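Local coordinates for clavulanic acid biosynthesis oligopeptide binding protein 2 (PDB 2WOL) that probably binds oligopeptides as an extracellular solute-binding protein of the clavulanic acid biosynthetic pathway in Streptomyces clavuligerus, at residues R121-V132 with Y151-L161; R108-T116 with A193-T201. All blocks are in the same frame, centred on the assembly; numbering follows the deposited sequence.

Interaction 1 of 2, residues R121-V132 with Y151-L161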
loop_
_atom_site.group_PDB
_atom_site.type_symbol
_atom_site.label_atom_id
_atom_site.label_comp_id
_atom_site.label_asym_id
_atom_site.label_seq_id
_atom_site.Cartn_x
_atom_site.Cartn_y
_atom_site.Cartn_z
ATOM N N ARG A 121 -17.314 -16.552 -0.260
ATOM C CA ARG A 121 -18.136 -15.940 -1.292
ATOM C C ARG A 121 -18.895 -14.745 -0.729
ATOM O O ARG A 121 -18.964 -13.695 -1.373
ATOM C CB ARG A 121 -19.120 -16.932 -1.899
ATOM C CG ARG A 121 -20.048 -16.284 -2.919
ATOM C CD ARG A 121 -20.722 -17.310 -3.780
ATOM N NE ARG A 121 -21.721 -18.060 -3.033
ATOM C CZ ARG A 121 -22.381 -19.097 -3.529
ATOM N NH1 ARG A 121 -22.141 -19.502 -4.773
ATOM N NH2 ARG A 121 -23.279 -19.724 -2.780
ATOM N N HIS A 122 -19.464 -14.903 0.464
ATOM C CA HIS A 122 -20.216 -13.813 1.073
ATOM C C HIS A 122 -19.352 -12.568 1.282
ATOM O O HIS A 122 -19.791 -11.455 0.992
ATOM C CB HIS A 122 -20.894 -14.225 2.382
ATOM C CG HIS A 122 -21.759 -13.146 2.953
ATOM N ND1 HIS A 122 -22.954 -12.776 2.375
ATOM C CD2 HIS A 122 -21.582 -12.327 4.016
ATOM C CE1 HIS A 122 -23.485 -11.785 3.069
ATOM N NE2 HIS A 122 -22.672 -11.493 4.068
ATOM N N ALA A 123 -18.129 -12.767 1.766
ATOM C CA ALA A 123 -17.180 -11.669 1.949
ATOM C C ALA A 123 -16.921 -10.924 0.639
ATOM O O ALA A 123 -16.954 -9.688 0.603
ATOM C CB ALA A 123 -15.879 -12.193 2.527
ATOM N N VAL A 124 -16.678 -11.677 -0.429
ATOM C CA VAL A 124 -16.438 -11.093 -1.744
ATOM C C VAL A 124 -17.694 -10.365 -2.251
ATOM O O VAL A 124 -17.607 -9.271 -2.811
ATOM C CB VAL A 124 -15.942 -12.166 -2.747
ATOM C CG1 VAL A 124 -15.861 -11.606 -4.150
ATOM C CG2 VAL A 124 -14.577 -12.700 -2.307
ATOM N N GLN A 125 -18.856 -10.971 -2.027
ATOM C CA GLN A 125 -20.125 -10.351 -2.402
ATOM C C GLN A 125 -20.360 -9.030 -1.674
ATOM O O GLN A 125 -20.846 -8.072 -2.280
ATOM C CB GLN A 125 -21.284 -11.319 -2.161
ATOM C CG GLN A 125 -21.341 -12.419 -3.200
ATOM C CD GLN A 125 -22.399 -13.478 -2.937
ATOM O OE1 GLN A 125 -22.641 -14.323 -3.793
ATOM N NE2 GLN A 125 -23.003 -13.460 -1.751
ATOM N N ARG A 126 -20.006 -8.979 -0.388
ATOM C CA ARG A 126 -20.136 -7.766 0.429
ATOM C C ARG A 126 -19.461 -6.546 -0.194
ATOM O O ARG A 126 -19.971 -5.429 -0.094
ATOM C CB ARG A 126 -19.557 -7.988 1.830
ATOM C CG ARG A 126 -20.377 -8.892 2.712
ATOM C CD ARG A 126 -19.676 -9.121 4.034
ATOM N NE ARG A 126 -20.059 -8.137 5.046
ATOM C CZ ARG A 126 -19.237 -7.260 5.622
ATOM N NH1 ARG A 126 -17.949 -7.203 5.292
ATOM N NH2 ARG A 126 -19.712 -6.425 6.531
ATOM N N VAL A 127 -18.305 -6.764 -0.814
ATOM C CA VAL A 127 -17.556 -5.686 -1.465
ATOM C C VAL A 127 -18.421 -4.930 -2.485
ATOM O O VAL A 127 -18.262 -3.720 -2.675
ATOM C CB VAL A 127 -16.261 -6.230 -2.123
ATOM C CG1 VAL A 127 -15.538 -5.143 -2.920
ATOM C CG2 VAL A 127 -15.337 -6.828 -1.063
ATOM N N PHE A 128 -19.354 -5.646 -3.114
ATOM C CA PHE A 128 -20.238 -5.057 -4.122
ATOM C C PHE A 128 -21.258 -4.079 -3.541
ATOM O O PHE A 128 -21.798 -3.247 -4.272
ATOM C CB PHE A 128 -20.973 -6.155 -4.894
ATOM C CG PHE A 128 -20.119 -6.865 -5.906
ATOM C CD1 PHE A 128 -19.130 -7.756 -5.498
ATOM C CD2 PHE A 128 -20.312 -6.656 -7.271
ATOM C CE1 PHE A 128 -18.348 -8.418 -6.426
ATOM C CE2 PHE A 128 -19.528 -7.316 -8.211
ATOM C CZ PHE A 128 -18.547 -8.202 -7.789
ATOM N N ALA A 129 -21.526 -4.183 -2.240
ATOM C CA ALA A 129 -22.497 -3.310 -1.584
ATOM C C ALA A 129 -21.831 -2.006 -1.147
ATOM O O ALA A 129 -21.725 -1.717 0.046
ATOM C CB ALA A 129 -23.149 -4.023 -0.401
ATOM N N GLN A 130 -21.395 -1.217 -2.126
ATOM C CA GLN A 130 -20.664 0.025 -1.857
ATOM C C GLN A 130 -21.519 1.124 -1.222
ATOM O O GLN A 130 -20.987 2.082 -0.651
ATOM C CB GLN A 130 -19.956 0.524 -3.122
ATOM C CG GLN A 130 -18.711 -0.284 -3.475
ATOM C CD GLN A 130 -17.627 -0.154 -2.415
ATOM O OE1 GLN A 130 -17.125 0.942 -2.154
ATOM N NE2 GLN A 130 -17.269 -1.269 -1.797
ATOM N N ASP A 131 -22.837 0.968 -1.307
ATOM C CA ASP A 131 -23.773 1.863 -0.626
ATOM C C ASP A 131 -23.833 1.631 0.887
ATOM O O ASP A 131 -24.197 2.535 1.646
ATOM C CB ASP A 131 -25.177 1.743 -1.240
ATOM C CG ASP A 131 -25.717 0.314 -1.232
ATOM O OD1 ASP A 131 -24.928 -0.648 -1.314
ATOM O OD2 ASP A 131 -26.955 0.150 -1.163
ATOM N N VAL A 132 -23.476 0.425 1.323
ATOM C CA VAL A 132 -23.544 0.059 2.738
ATOM C C VAL A 132 -22.152 -0.088 3.367
ATOM O O VAL A 132 -21.952 0.290 4.530
ATOM C CB VAL A 132 -24.379 -1.238 2.940
ATOM C CG1 VAL A 132 -24.389 -1.676 4.404
ATOM C CG2 VAL A 132 -25.809 -1.025 2.459
ATOM N N TYR A 151 -24.424 -7.207 -10.424
ATOM C CA TYR A 151 -24.697 -7.759 -9.107
ATOM C C TYR A 151 -24.832 -6.617 -8.099
ATOM O O TYR A 151 -23.901 -5.820 -7.945
ATOM C CB TYR A 151 -23.587 -8.727 -8.700
ATOM C CG TYR A 151 -23.771 -9.321 -7.326
ATOM C CD1 TYR A 151 -24.824 -10.193 -7.058
ATOM C CD2 TYR A 151 -22.893 -9.009 -6.293
ATOM C CE1 TYR A 151 -24.996 -10.737 -5.798
ATOM C CE2 TYR A 151 -23.052 -9.554 -5.030
ATOM C CZ TYR A 151 -24.111 -10.411 -4.785
ATOM O OH TYR A 151 -24.284 -10.945 -3.531
ATOM N N PRO A 152 -25.998 -6.524 -7.428
ATOM C CA PRO A 152 -26.265 -5.397 -6.533
ATOM C C PRO A 152 -25.810 -5.595 -5.082
ATOM O O PRO A 152 -26.178 -4.802 -4.210
ATOM C CB PRO A 152 -27.790 -5.288 -6.584
ATOM C CG PRO A 152 -28.244 -6.702 -6.718
ATOM C CD PRO A 152 -27.155 -7.440 -7.498
ATOM N N GLY A 153 -25.021 -6.634 -4.821
ATOM C CA GLY A 153 -24.589 -6.925 -3.456
ATOM C C GLY A 153 -25.560 -7.839 -2.727
ATOM O O GLY A 153 -26.706 -8.011 -3.163
ATOM N N PRO A 154 -25.120 -8.413 -1.593
ATOM C CA PRO A 154 -25.857 -9.479 -0.915
ATOM C C PRO A 154 -27.048 -9.024 -0.070
ATOM O O PRO A 154 -27.761 -9.871 0.478
ATOM C CB PRO A 154 -24.791 -10.102 -0.013
ATOM C CG PRO A 154 -23.913 -8.958 0.342
ATOM C CD PRO A 154 -23.868 -8.076 -0.882
ATOM N N TYR A 155 -27.251 -7.713 0.048
ATOM C CA TYR A 155 -28.386 -7.179 0.808
ATOM C C TYR A 155 -29.579 -6.892 -0.099
ATOM O O TYR A 155 -30.726 -6.916 0.351
ATOM C CB TYR A 155 -27.977 -5.922 1.587
ATOM C CG TYR A 155 -26.698 -6.108 2.375
ATOM C CD1 TYR A 155 -26.572 -7.146 3.295
ATOM C CD2 TYR A 155 -25.615 -5.253 2.192
ATOM C CE1 TYR A 155 -25.398 -7.332 4.012
ATOM C CE2 TYR A 155 -24.435 -5.428 2.910
ATOM C CZ TYR A 155 -24.337 -6.469 3.814
ATOM O OH TYR A 155 -23.173 -6.643 4.528
ATOM N N ARG A 156 -29.294 -6.643 -1.377
ATOM C CA ARG A 156 -30.322 -6.314 -2.365
ATOM C C ARG A 156 -30.831 -7.528 -3.140
ATOM O O ARG A 156 -31.887 -7.468 -3.775
ATOM C CB ARG A 156 -29.806 -5.238 -3.320
ATOM C CG ARG A 156 -29.529 -3.921 -2.630
ATOM C CD ARG A 156 -29.199 -2.817 -3.623
ATOM N NE ARG A 156 -28.938 -1.553 -2.940
ATOM C CZ ARG A 156 -29.880 -0.680 -2.588
ATOM N NH1 ARG A 156 -31.161 -0.927 -2.857
ATOM N NH2 ARG A 156 -29.543 0.444 -1.972
ATOM N N THR A 157 -30.075 -8.620 -3.098
ATOM C CA THR A 157 -30.519 -9.902 -3.635
ATOM C C THR A 157 -29.889 -11.043 -2.843
ATOM O O THR A 157 -28.768 -10.912 -2.338
ATOM C CB THR A 157 -30.211 -10.058 -5.149
ATOM O OG1 THR A 157 -30.825 -11.259 -5.639
ATOM C CG2 THR A 157 -28.704 -10.115 -5.411
ATOM N N ASP A 158 -30.613 -12.151 -2.722
ATOM C CA ASP A 158 -30.066 -13.338 -2.067
ATOM C C ASP A 158 -29.537 -14.358 -3.074
ATOM O O ASP A 158 -29.041 -15.420 -2.691
ATOM C CB ASP A 158 -31.061 -13.963 -1.073
ATOM C CG ASP A 158 -32.391 -14.330 -1.708
ATOM O OD1 ASP A 158 -32.438 -14.590 -2.929
ATOM O OD2 ASP A 158 -33.400 -14.361 -0.965
ATOM N N GLU A 159 -29.633 -14.029 -4.360
ATOM C CA GLU A 159 -28.999 -14.847 -5.384
ATOM C C GLU A 159 -27.494 -14.601 -5.363
ATOM O O GLU A 159 -27.051 -13.456 -5.456
ATOM C CB GLU A 159 -29.562 -14.546 -6.768
ATOM C CG GLU A 159 -29.067 -15.518 -7.825
ATOM C CD GLU A 159 -29.504 -15.153 -9.225
ATOM O OE1 GLU A 159 -29.982 -14.017 -9.436
ATOM O OE2 GLU A 159 -29.363 -16.011 -10.122
ATOM N N PRO A 160 -26.701 -15.673 -5.206
ATOM C CA PRO A 160 -25.254 -15.506 -5.195
ATOM C C PRO A 160 -24.697 -14.908 -6.480
ATOM O O PRO A 160 -25.312 -15.005 -7.545
ATOM C CB PRO A 160 -24.737 -16.939 -5.020
ATOM C CG PRO A 160 -25.859 -17.665 -4.363
ATOM C CD PRO A 160 -27.086 -17.079 -4.987
ATOM N N LEU A 161 -23.533 -14.280 -6.354
ATOM C CA LEU A 161 -22.766 -13.801 -7.487
ATOM C C LEU A 161 -22.501 -14.979 -8.427
ATOM O O LEU A 161 -22.000 -16.021 -8.003
ATOM C CB LEU A 161 -21.461 -13.195 -6.962
ATOM C CG LEU A 161 -20.465 -12.425 -7.825
ATOM C CD1 LEU A 161 -21.106 -11.318 -8.633
ATOM C CD2 LEU A 161 -19.391 -11.861 -6.912
HETATM O O HOH W 1 -25.639 -1.900 -3.751
#

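Interaction 2 of 2, residues R108-T116 with A193-T201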
loop_
_atom_site.group_PDB
_atom_site.type_symbol
_atom_site.label_atom_id
_atom_site.label_comp_id
_atom_site.label_asym_id
_atom_site.label_seq_id
_atom_site.Cartn_x
_atom_site.Cartn_y
_atom_site.Cartn_z
ATOM N N ARG A 108 -13.089 -22.856 12.561
ATOM C CA ARG A 108 -14.162 -22.197 13.303
ATOM C C ARG A 108 -13.891 -20.721 13.585
ATOM O O ARG A 108 -12.739 -20.310 13.732
ATOM C CB ARG A 108 -14.405 -22.930 14.632
ATOM C CG ARG A 108 -15.058 -24.303 14.495
ATOM C CD ARG A 108 -15.100 -25.028 15.832
ATOM N NE ARG A 108 -15.782 -26.318 15.731
ATOM C CZ ARG A 108 -16.073 -27.107 16.765
ATOM N NH1 ARG A 108 -15.747 -26.749 18.003
ATOM N NH2 ARG A 108 -16.697 -28.261 16.561
ATOM N N TYR A 109 -14.966 -19.937 13.654
ATOM C CA TYR A 109 -14.903 -18.550 14.110
ATOM C C TYR A 109 -14.836 -18.483 15.629
ATOM O O TYR A 109 -15.014 -19.493 16.311
ATOM C CB TYR A 109 -16.129 -17.759 13.643
ATOM C CG TYR A 109 -16.269 -17.651 12.148
ATOM C CD1 TYR A 109 -17.163 -18.463 11.456
ATOM C CD2 TYR A 109 -15.504 -16.736 11.423
ATOM C CE1 TYR A 109 -17.293 -18.367 10.084
ATOM C CE2 TYR A 109 -15.628 -16.633 10.049
ATOM C CZ TYR A 109 -16.523 -17.453 9.389
ATOM O OH TYR A 109 -16.654 -17.362 8.031
ATOM N N ASP A 110 -14.612 -17.277 16.145
ATOM C CA ASP A 110 -14.531 -17.023 17.588
ATOM C C ASP A 110 -15.785 -17.408 18.385
ATOM O O ASP A 110 -15.718 -17.556 19.606
ATOM C CB ASP A 110 -14.196 -15.553 17.840
ATOM C CG ASP A 110 -15.290 -14.622 17.365
ATOM O OD1 ASP A 110 -15.609 -14.649 16.157
ATOM O OD2 ASP A 110 -15.824 -13.864 18.200
ATOM N N ASP A 111 -16.918 -17.549 17.696
ATOM C CA ASP A 111 -18.171 -17.952 18.340
ATOM C C ASP A 111 -18.406 -19.462 18.264
ATOM O O ASP A 111 -19.455 -19.957 18.687
ATOM C CB ASP A 111 -19.361 -17.178 17.747
ATOM C CG ASP A 111 -19.633 -17.522 16.286
ATOM O OD1 ASP A 111 -18.832 -18.245 15.654
ATOM O OD2 ASP A 111 -20.669 -17.062 15.766
ATOM N N GLY A 112 -17.431 -20.184 17.715
ATOM C CA GLY A 112 -17.479 -21.644 17.644
ATOM C C GLY A 112 -18.147 -22.200 16.399
ATOM O O GLY A 112 -18.143 -23.414 16.182
ATOM N N THR A 113 -18.709 -21.318 15.574
ATOM C CA THR A 113 -19.425 -21.730 14.361
ATOM C C THR A 113 -18.451 -22.018 13.205
ATOM O O THR A 113 -17.337 -21.489 13.193
ATOM C CB THR A 113 -20.480 -20.681 13.937
ATOM O OG1 THR A 113 -19.828 -19.455 13.582
ATOM C CG2 THR A 113 -21.474 -20.418 15.064
ATOM N N PRO A 114 -18.856 -22.869 12.240
ATOM C CA PRO A 114 -17.952 -23.314 11.177
ATOM C C PRO A 114 -17.657 -22.274 10.098
ATOM O O PRO A 114 -18.542 -21.503 9.709
ATOM C CB PRO A 114 -18.701 -24.496 10.542
ATOM C CG PRO A 114 -19.863 -24.779 11.439
ATOM C CD PRO A 114 -20.182 -23.496 12.106
ATOM N N ILE A 115 -16.415 -22.282 9.618
ATOM C CA ILE A 115 -16.011 -21.516 8.443
ATOM C C ILE A 115 -16.228 -22.374 7.200
ATOM O O ILE A 115 -15.697 -23.487 7.102
ATOM C CB ILE A 115 -14.523 -21.088 8.511
ATOM C CG1 ILE A 115 -14.247 -20.303 9.797
ATOM C CG2 ILE A 115 -14.141 -20.274 7.269
ATOM C CD1 ILE A 115 -12.781 -19.964 10.032
ATOM N N THR A 116 -17.018 -21.858 6.258
ATOM C CA THR A 116 -17.296 -22.566 5.008
ATOM C C THR A 116 -17.008 -21.679 3.801
ATOM O O THR A 116 -16.864 -20.460 3.929
ATOM C CB THR A 116 -18.767 -23.066 4.922
ATOM O OG1 THR A 116 -19.657 -21.945 4.838
ATOM C CG2 THR A 116 -19.133 -23.930 6.130
ATOM N N ALA A 193 -11.448 -11.927 3.537
ATOM C CA ALA A 193 -11.563 -12.763 4.737
ATOM C C ALA A 193 -13.024 -13.171 4.948
ATOM O O ALA A 193 -13.921 -12.333 4.845
ATOM C CB ALA A 193 -11.033 -12.033 5.959
ATOM N N PRO A 194 -13.269 -14.458 5.259
ATOM C CA PRO A 194 -14.657 -14.918 5.320
ATOM C C PRO A 194 -15.514 -14.158 6.329
ATOM O O PRO A 194 -15.054 -13.815 7.420
ATOM C CB PRO A 194 -14.525 -16.399 5.718
ATOM C CG PRO A 194 -13.149 -16.539 6.280
ATOM C CD PRO A 194 -12.312 -15.536 5.557
ATOM N N VAL A 195 -16.758 -13.896 5.930
ATOM C CA VAL A 195 -17.761 -13.285 6.792
ATOM C C VAL A 195 -19.001 -14.159 6.655
ATOM O O VAL A 195 -19.540 -14.283 5.555
ATOM C CB VAL A 195 -18.104 -11.839 6.349
ATOM C CG1 VAL A 195 -19.287 -11.299 7.134
ATOM C CG2 VAL A 195 -16.901 -10.915 6.518
ATOM N N PRO A 196 -19.444 -14.787 7.763
ATOM C CA PRO A 196 -20.634 -15.628 7.650
ATOM C C PRO A 196 -21.886 -14.760 7.594
ATOM O O PRO A 196 -22.058 -13.869 8.430
ATOM C CB PRO A 196 -20.592 -16.472 8.928
ATOM C CG PRO A 196 -19.856 -15.650 9.909
ATOM C CD PRO A 196 -18.906 -14.759 9.137
ATOM N N ARG A 197 -22.740 -15.014 6.604
ATOM C CA ARG A 197 -23.946 -14.206 6.400
ATOM C C ARG A 197 -24.792 -14.106 7.677
ATOM O O ARG A 197 -25.340 -13.039 7.982
ATOM C CB ARG A 197 -24.792 -14.717 5.227
ATOM C CG ARG A 197 -25.971 -13.799 4.906
ATOM C CD ARG A 197 -26.962 -14.423 3.936
ATOM N NE ARG A 197 -26.638 -14.134 2.540
ATOM C CZ ARG A 197 -26.917 -12.991 1.913
ATOM N NH1 ARG A 197 -27.518 -11.994 2.552
ATOM N NH2 ARG A 197 -26.584 -12.843 0.640
ATOM N N ARG A 198 -24.865 -15.203 8.435
ATOM C CA ARG A 198 -25.622 -15.236 9.694
ATOM C C ARG A 198 -25.242 -14.146 10.708
ATOM O O ARG A 198 -26.082 -13.717 11.502
ATOM C CB ARG A 198 -25.534 -16.619 10.352
ATOM C CG ARG A 198 -24.109 -17.080 10.626
ATOM C CD ARG A 198 -24.046 -18.431 11.319
ATOM N NE ARG A 198 -22.646 -18.810 11.501
ATOM C CZ ARG A 198 -21.919 -19.482 10.611
ATOM N NH1 ARG A 198 -22.452 -19.900 9.474
ATOM N NH2 ARG A 198 -20.645 -19.749 10.864
ATOM N N SER A 199 -23.979 -13.715 10.685
ATOM C CA SER A 199 -23.478 -12.713 11.634
ATOM C C SER A 199 -23.243 -11.357 10.983
ATOM O O SER A 199 -22.757 -10.432 11.633
ATOM C CB SER A 199 -22.180 -13.193 12.289
ATOM O OG SER A 199 -22.387 -14.377 13.037
ATOM N N ASP A 200 -23.586 -11.245 9.705
ATOM C CA ASP A 200 -23.329 -10.014 8.958
ATOM C C ASP A 200 -24.390 -8.948 9.222
ATOM O O ASP A 200 -25.458 -8.941 8.599
ATOM C CB ASP A 200 -23.186 -10.298 7.456
ATOM C CG ASP A 200 -22.783 -9.062 6.662
ATOM O OD1 ASP A 200 -22.462 -8.021 7.278
ATOM O OD2 ASP A 200 -22.795 -9.133 5.417
ATOM N N THR A 201 -24.066 -8.042 10.141
ATOM C CA THR A 201 -24.932 -6.924 10.508
ATOM C C THR A 201 -24.731 -5.697 9.598
ATOM O O THR A 201 -25.126 -4.581 9.950
ATOM C CB THR A 201 -24.720 -6.516 11.984
ATOM O OG1 THR A 201 -23.317 -6.402 12.249
ATOM C CG2 THR A 201 -25.308 -7.555 12.921
HETATM O O HOH W 2 -21.802 -16.930 13.369
HETATM O O HOH W 3 -20.430 -20.912 7.715
#

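Interaction 1 of 2, residues R121-V132 with Y151-L161
F128 and Y151 form a T-shaped aromatic pair. The edge of Y151 points at the face of F128, with ring planes 78° apart and CD2 of Y151 3.5 Å from CG of F128. L161 adds its CD2 methyl, 3.6 Å from CE1 of F128. A129 CB lies 3.8 Å from Y155 CD2, and V132 CG1 meets CE2 of the same ring. P154 CD sits 3.3 Å from Q125 O, and P154 CB meets H122 CE1. P160 CB lies over one face of the R121 guanidinium, whose NH1 is bonded to V164 O.

The contact packs an irregular loop, between helix 140-144 and strand 164-166, along one side of helix 117-127 and the turn after it. G153 has no side chain, which lets the loop come close to A129 CB.

One direct hydrogen bond joins the buried part. The extended side chain of Q125 passes the Y151 hydroxyl, and its OE1 accepts from L161 N at 2.7 Å. L161 N comes in from above the plane of the Q125 amide carbonyl, 38° out of it.

Charge acts at the rim. R156 NH2 meets D131 OD2 at 2.7 Å in a salt bridge, near the guanidinium plane. A water links P152 O to D131 OD1 and R156 NE, the last two weakly.

Interaction 2 of 2, residues R108-T116 with A193-T201
Y109 is packed against P194 and P196. P196 lies over one face of its ring in a CH-pi contact, with CG 4.0 Å from the ring centroid. The ring of P196 reaches from there toward the hydroxyl end, and its CD is 3.6 Å from Y109 CZ. The opposite face is filled from within the same segment by I115 CG1. The phenol ring is therefore held between a proline and an isoleucine. P194 comes in beside the hydroxyl, its CB 3.3 Å from Y109 OH, and its CG also touches I115 CG2. The hydroxyl itself is hydrogen-bonded to D119 of helix 117-127, whose side chain P194 and P196 also touch.

Segment 108-116 lies in the loop between strand 98-102 and helix 117-127. It makes a type I beta turn from Y109 to G112, overlapped by an Asx turn in which D111 OD1 accepts from T113 N. T113 OG1 also donates to D111 OD1, at 2.6 Å, on its syn side. This bond leaves T113 OG1 as an acceptor for R198.

The other side of the contact is polar and more open. The straight chain of R198 carries its guanidinium across to T113 and P114. Its NH2 gives two hydrogen bonds close to the guanidinium plane, to T113 OG1 at 2.9 Å and to P114 O at 3.0 Å. P196 CB lies over one guanidinium face. Two waters add bridges on this side. One joins D111 OD2, R198 NE and S199 OG. It spans D111 OD2 and S199 OG, which lie 4.2 Å apart. The second joins P114 O, already bonded to NH2, with R198 NH1 and T116 OG1.

How the interactions relate
Interactions 1 and 2 have centres 16 Å apart, on the same side of the chain's centre. Helix 117-127 connects them. Segment 108-116 leads into this helix, and segment 121-132 covers its later part and the turn beyond. In sequence, both segments of interaction 1 fall between the two of interaction 2. The two touch directly. D200 OD2 of segment 193-201 probably accepts hydrogen bonds from H122 NE2 and Y155 OH, and it also forms a salt bridge with R126. R197 NH1 is bonded to P154 O. A123 and H122 pack on the backbone of A193 and V195. Loops from both contacts pack on helix 117-127, joining distant parts of the chain around it in this family 5 solute-binding protein.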